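Local structure of beta-lactamase (Sphaerobacter thermophilus, 4EWF) at residues D114-A117 with T118-I122; R151-L154 with P155-E159. The protein probably hydrolyses the amide bond of beta-lactam rings, turning the antibiotic into a substituted beta-amino acid, as a member of the class A beta-lactamase family. One frame throughout, in Å; residues are numbered along the deposited sequence.

Contact 1: residues D114-A117 with T118-I122; sequences DNTA and TNLLI
D114 and T118 meet at the N-cap of helix 115-125, one turn apart. The carbonyl of D114 is gripped twice: T118 OG1 lies 2.8 Å from D114 O, and T118 N lies 3.0 Å from the same oxygen. The hydroxyl donates from above the carbonyl plane. It can do so because chi1 of T118, -62°, sets OG1 beside the backbone N. This buried first turn is the tight part, packed against helices 55-67 and 102-111. The amide of N115 bonds outside the helix: OD1 to K55 NZ and ND2 to P86 O. This fits the S-x-N motif of the family, S113 to N115, beside the putative S52-x-x-K55 motif. T116 and L120 are also buried but touch more lightly. They lie alongside each other, with T116 CG2 4.1 Å from L120 CD1, while T116 OG1 bonds to A85 N. On the solvent side, N119 is partly exposed; its CG passes 3.4 Å from N115 O, and its OD1 takes the N-H of M148. The carboxylate of D114 is shared: OD1 receives V90 N and L91 N, and OD2 caps the helix, receiving A117 N at 3.1 Å in a nearly straight bond of 171°.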
ATOM      1  N   ASP A 114      -9.135   6.892  -3.903  1.00 20.81           N
ATOM      2  CA  ASP A 114      -9.747   8.129  -4.365  1.00 17.69           C
ATOM      3  C   ASP A 114      -8.768   9.305  -4.268  1.00 18.39           C
ATOM      4  O   ASP A 114      -8.373   9.718  -3.174  1.00 18.42           O
ATOM      5  CB  ASP A 114     -11.020   8.403  -3.562  1.00 17.92           C
ATOM      6  CG  ASP A 114     -11.874   9.475  -4.188  1.00 19.86           C
ATOM      7  OD1 ASP A 114     -13.073   9.215  -4.457  1.00 21.43           O
ATOM      8  OD2 ASP A 114     -11.337  10.577  -4.410  1.00 19.19           O
ATOM      9  N   ASN A 115      -8.389   9.826  -5.427  1.00 18.34           N
ATOM     10  CA  ASN A 115      -7.383  10.875  -5.548  1.00 17.05           C
ATOM     11  C   ASN A 115      -7.855  12.213  -4.966  1.00 20.06           C
ATOM     12  O   ASN A 115      -7.062  12.948  -4.392  1.00 19.90           O
ATOM     13  CB  ASN A 115      -6.950  11.063  -7.012  1.00 19.06           C
ATOM     14  CG  ASN A 115      -5.963   9.984  -7.492  1.00 21.73           C
ATOM     15  OD1 ASN A 115      -5.417   9.227  -6.693  1.00 19.57           O
ATOM     16  ND2 ASN A 115      -5.729   9.932  -8.801  1.00 19.68           N
ATOM     17  N   THR A 116      -9.142  12.527  -5.114  1.00 17.85           N
ATOM     18  CA  THR A 116      -9.693  13.740  -4.504  1.00 20.65           C
ATOM     19  C   THR A 116      -9.613  13.656  -2.969  1.00 23.56           C
ATOM     20  O   THR A 116      -9.141  14.583  -2.299  1.00 20.57           O
ATOM     21  CB  THR A 116     -11.157  13.974  -4.922  1.00 19.47           C
ATOM     22  OG1 THR A 116     -11.229  14.183  -6.345  1.00 20.93           O
ATOM     23  CG2 THR A 116     -11.716  15.192  -4.215  1.00 14.37           C
ATOM     24  N   ALA A 117     -10.073  12.539  -2.416  1.00 20.65           N
ATOM     25  CA  ALA A 117     -10.033  12.325  -0.968  1.00 22.19           C
ATOM     26  C   ALA A 117      -8.594  12.419  -0.461  1.00 21.51           C
ATOM     27  O   ALA A 117      -8.329  12.995   0.599  1.00 21.01           O
ATOM     28  CB  ALA A 117     -10.608  10.969  -0.627  1.00 17.95           C
ATOM     29  N   THR A 118      -7.673  11.852  -1.235  1.00 20.76           N
ATOM     30  CA  THR A 118      -6.255  11.869  -0.896  1.00 19.41           C
ATOM     31  C   THR A 118      -5.733  13.296  -0.800  1.00 22.30           C
ATOM     32  O   THR A 118      -5.102  13.659   0.198  1.00 19.93           O
ATOM     33  CB  THR A 118      -5.421  11.091  -1.923  1.00 22.41           C
ATOM     34  OG1 THR A 118      -5.834   9.719  -1.922  1.00 22.62           O
ATOM     35  CG2 THR A 118      -3.935  11.162  -1.573  1.00 19.90           C
ATOM     36  N   ASN A 119      -5.984  14.095  -1.840  1.00 17.81           N
ATOM     37  CA  ASN A 119      -5.528  15.480  -1.863  1.00 24.41           C
ATOM     38  C   ASN A 119      -6.163  16.364  -0.784  1.00 23.60           C
ATOM     39  O   ASN A 119      -5.541  17.313  -0.306  1.00 22.27           O
ATOM     40  CB  ASN A 119      -5.693  16.100  -3.256  1.00 20.75           C
ATOM     41  CG  ASN A 119      -4.791  15.436  -4.295  1.00 23.75           C
ATOM     42  OD1 ASN A 119      -3.912  14.650  -3.947  1.00 21.34           O
ATOM     43  ND2 ASN A 119      -5.007  15.750  -5.573  1.00 19.82           N
ATOM     44  N   LEU A 120      -7.395  16.044  -0.406  1.00 21.32           N
ATOM     45  CA  LEU A 120      -8.053  16.711   0.714  1.00 21.91           C
ATOM     46  C   LEU A 120      -7.347  16.408   2.053  1.00 23.73           C
ATOM     47  O   LEU A 120      -7.153  17.309   2.875  1.00 23.59           O
ATOM     48  CB  LEU A 120      -9.532  16.320   0.770  1.00 26.87           C
ATOM     49  CG  LEU A 120     -10.442  16.959  -0.294  1.00 29.97           C
ATOM     50  CD1 LEU A 120     -11.834  16.309  -0.269  1.00 25.17           C
ATOM     51  CD2 LEU A 120     -10.558  18.480  -0.087  1.00 29.17           C
ATOM     52  N   LEU A 121      -6.973  15.145   2.266  1.00 18.62           N
ATOM     53  CA  LEU A 121      -6.218  14.745   3.457  1.00 22.40           C
ATOM     54  C   LEU A 121      -4.815  15.372   3.477  1.00 23.07           C
ATOM     55  O   LEU A 121      -4.306  15.750   4.529  1.00 26.44           O
ATOM     56  CB  LEU A 121      -6.105  13.219   3.525  1.00 19.45           C
ATOM     57  CG  LEU A 121      -7.420  12.453   3.699  1.00 23.25           C
ATOM     58  CD1 LEU A 121      -7.170  10.945   3.661  1.00 25.63           C
ATOM     59  CD2 LEU A 121      -8.087  12.843   4.999  1.00 23.68           C
ATOM     60  N   ILE A 122      -4.182  15.450   2.308  1.00 27.93           N
ATOM     61  CA  ILE A 122      -2.886  16.111   2.195  1.00 23.26           C
ATOM     62  C   ILE A 122      -3.010  17.583   2.585  1.00 23.57           C
ATOM     63  O   ILE A 122      -2.152  18.124   3.295  1.00 22.69           O
ATOM     64  CB  ILE A 122      -2.304  15.969   0.785  1.00 25.41           C
ATOM     65  CG1 ILE A 122      -1.979  14.500   0.506  1.00 20.00           C
ATOM     66  CG2 ILE A 122      -1.057  16.840   0.620  1.00 24.31           C
ATOM     67  CD1 ILE A 122      -1.347  14.280  -0.850  1.00 25.78           C
TER

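Contact 2: residues R151-L154 with P155-E159; sequences RPAL and PDEPE
This is a local contact in which E157 and E159 fold back onto the backbone of A153 and L154, within the irregular loop between helix 127-136 and strand 161-162. Its place in the chain is consistent with the omega loop of class A beta-lactamases. A type I beta turn from L154 to E157 reverses the chain, with P155 and D156 at its corners. The turn is closed by E157 N, which lies 2.9 Å from L154 O. E157 also answers with its side chain, so the two residues are joined in both directions: L154 N donates to E157 OE1 at 2.8 Å. With chi1 at -57°, CG of E157 stands beside its own backbone N, and the extended chain beyond it carries the carboxylate back across L154. The side chain of L154 crosses that of E157 at a slant, with L154 CG 3.7 Å from E157 OE1. E159 reaches back six residues, to A153. Its chain bends at chi2, 60°, and E159 OE2 takes the N-H of A153 at 3.0 Å. Both N-H groups approach from above the carboxylate planes. A153 CB sits between the two acidic residues, 3.6 Å from E159 OE2 and 3.9 Å from E157 CB. A single water ties in the exposed end: it accepts from R151 NH2, in the guanidinium plane, and donates to P152 O and E157 OE1. R151 itself stays beyond salt-bridge range of E157. Direct salt bridges come from R146 to E157 OE1 and from R49 to E159 OE2. Each bonded carboxylate oxygen thus takes a backbone N-H and an arginine, which limits how far either glutamate can turn and ties residues 153-154 to 157-159.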
ATOM      1  N   ARG A 151      -1.148  10.386 -12.932  1.00 33.82           N
ATOM      2  CA  ARG A 151      -0.103  10.145 -13.927  1.00 33.42           C
ATOM      3  C   ARG A 151       1.272  10.230 -13.279  1.00 33.19           C
ATOM      4  O   ARG A 151       1.427  10.852 -12.221  1.00 30.53           O
ATOM      5  CB  ARG A 151      -0.213  11.141 -15.085  1.00 39.08           C
ATOM      6  CG  ARG A 151      -0.158  12.596 -14.649  1.00 49.33           C
ATOM      7  CD  ARG A 151      -0.128  13.523 -15.850  1.00 61.14           C
ATOM      8  NE  ARG A 151      -0.898  14.744 -15.621  1.00 72.44           N
ATOM      9  CZ  ARG A 151      -0.410  15.849 -15.060  1.00 76.89           C
ATOM     10  NH1 ARG A 151      -1.192  16.912 -14.896  1.00 77.61           N
ATOM     11  NH2 ARG A 151       0.856  15.892 -14.665  1.00 78.68           N
ATOM     12  N   PRO A 152       2.278   9.583 -13.891  1.00 33.09           N
ATOM     13  CA  PRO A 152       3.611   9.681 -13.285  1.00 32.19           C
ATOM     14  C   PRO A 152       4.090  11.111 -13.455  1.00 33.76           C
ATOM     15  O   PRO A 152       3.666  11.782 -14.399  1.00 30.01           O
ATOM     16  CB  PRO A 152       4.476   8.741 -14.153  1.00 33.22           C
ATOM     17  CG  PRO A 152       3.531   8.058 -15.112  1.00 36.92           C
ATOM     18  CD  PRO A 152       2.313   8.936 -15.212  1.00 34.44           C
ATOM     19  N   ALA A 153       4.951  11.578 -12.562  1.00 29.52           N
ATOM     20  CA  ALA A 153       5.576  12.885 -12.755  1.00 34.53           C
ATOM     21  C   ALA A 153       6.496  12.867 -13.977  1.00 32.03           C
ATOM     22  O   ALA A 153       7.089  11.843 -14.289  1.00 27.45           O
ATOM     23  CB  ALA A 153       6.373  13.263 -11.516  1.00 37.33           C
ATOM     24  N   LEU A 154       6.631  13.997 -14.660  1.00 31.07           N
ATOM     25  CA  LEU A 154       7.671  14.119 -15.671  1.00 33.80           C
ATOM     26  C   LEU A 154       9.009  14.109 -14.934  1.00 40.40           C
ATOM     27  O   LEU A 154       9.048  14.337 -13.721  1.00 32.14           O
ATOM     28  CB  LEU A 154       7.499  15.409 -16.476  1.00 36.62           C
ATOM     29  CG  LEU A 154       6.155  15.505 -17.201  1.00 48.20           C
ATOM     30  CD1 LEU A 154       6.038  16.827 -17.934  1.00 49.62           C
ATOM     31  CD2 LEU A 154       5.977  14.327 -18.156  1.00 51.70           C
ATOM     32  N   PRO A 155      10.106  13.820 -15.652  1.00 45.88           N
ATOM     33  CA  PRO A 155      11.429  13.713 -15.019  1.00 47.05           C
ATOM     34  C   PRO A 155      11.804  14.948 -14.194  1.00 36.73           C
ATOM     35  O   PRO A 155      12.428  14.822 -13.140  1.00 35.04           O
ATOM     36  CB  PRO A 155      12.374  13.570 -16.216  1.00 53.97           C
ATOM     37  CG  PRO A 155      11.521  12.989 -17.300  1.00 53.86           C
ATOM     38  CD  PRO A 155      10.162  13.584 -17.106  1.00 50.16           C
ATOM     39  N   ASP A 156      11.408  16.130 -14.655  1.00 28.96           N
ATOM     40  CA  ASP A 156      11.760  17.362 -13.956  1.00 31.51           C
ATOM     41  C   ASP A 156      10.728  17.800 -12.925  1.00 29.35           C
ATOM     42  O   ASP A 156      10.844  18.886 -12.355  1.00 33.84           O
ATOM     43  CB  ASP A 156      12.030  18.499 -14.955  1.00 44.26           C
ATOM     44  CG  ASP A 156      10.825  18.818 -15.827  1.00 54.91           C
ATOM     45  OD1 ASP A 156      10.759  19.952 -16.352  1.00 63.73           O
ATOM     46  OD2 ASP A 156       9.947  17.945 -15.989  1.00 59.50           O
ATOM     47  N   GLU A 157       9.711  16.974 -12.698  1.00 25.24           N
ATOM     48  CA  GLU A 157       8.755  17.223 -11.611  1.00 32.95           C
ATOM     49  C   GLU A 157       9.037  16.271 -10.444  1.00 28.56           C
ATOM     50  O   GLU A 157       9.374  15.117 -10.660  1.00 31.36           O
ATOM     51  CB  GLU A 157       7.306  17.005 -12.078  1.00 32.94           C
ATOM     52  CG  GLU A 157       6.866  17.837 -13.285  1.00 35.88           C
ATOM     53  CD  GLU A 157       5.506  17.392 -13.832  1.00 46.64           C
ATOM     54  OE1 GLU A 157       5.154  16.198 -13.671  1.00 39.90           O
ATOM     55  OE2 GLU A 157       4.788  18.234 -14.418  1.00 54.63           O
ATOM     56  N   PRO A 158       8.870  16.752  -9.209  1.00 31.98           N
ATOM     57  CA  PRO A 158       9.041  15.939  -7.999  1.00 33.80           C
ATOM     58  C   PRO A 158       8.158  14.698  -8.027  1.00 31.36           C
ATOM     59  O   PRO A 158       6.967  14.801  -8.277  1.00 24.86           O
ATOM     60  CB  PRO A 158       8.569  16.873  -6.880  1.00 33.94           C
ATOM     61  CG  PRO A 158       8.782  18.248  -7.422  1.00 45.26           C
ATOM     62  CD  PRO A 158       8.523  18.151  -8.896  1.00 40.41           C
ATOM     63  N   GLU A 159       8.742  13.535  -7.769  1.00 21.67           N
ATOM     64  CA  GLU A 159       7.992  12.299  -7.768  1.00 21.80           C
ATOM     65  C   GLU A 159       7.939  11.749  -6.349  1.00 22.85           C
ATOM     66  O   GLU A 159       8.771  12.115  -5.499  1.00 20.40           O
ATOM     67  CB  GLU A 159       8.656  11.286  -8.728  1.00 25.01           C
ATOM     68  CG  GLU A 159       7.956   9.921  -8.838  1.00 24.76           C
ATOM     69  CD  GLU A 159       6.514  10.016  -9.342  1.00 25.82           C
ATOM     70  OE1 GLU A 159       5.611  10.312  -8.526  1.00 22.16           O
ATOM     71  OE2 GLU A 159       6.287   9.779 -10.551  1.00 26.70           O
TER
HETATM   72  O   HOH W   1       3.280  14.380 -14.967  1.00 45.54           O

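Contact 1 is buried in the helical part of the protein, while contact 2 is a partly buried loop nearer the surface. Their centres are 18 Å apart, and their nearest atoms are about 6 Å apart without touching. They share no helix or strand. The chain between them does lean on contact 1 through K147 and M148, and R146, just before these, binds the loop of contact 2. In residues 114-122 a regular helix supplies most of the bonds, and side chains add a cap and a second donor. In residues 151-159 one backbone bond closes a turn; glutamate carboxylates and a water bond to the backbone, arginines pair with those carboxylates, and charge plays the larger part.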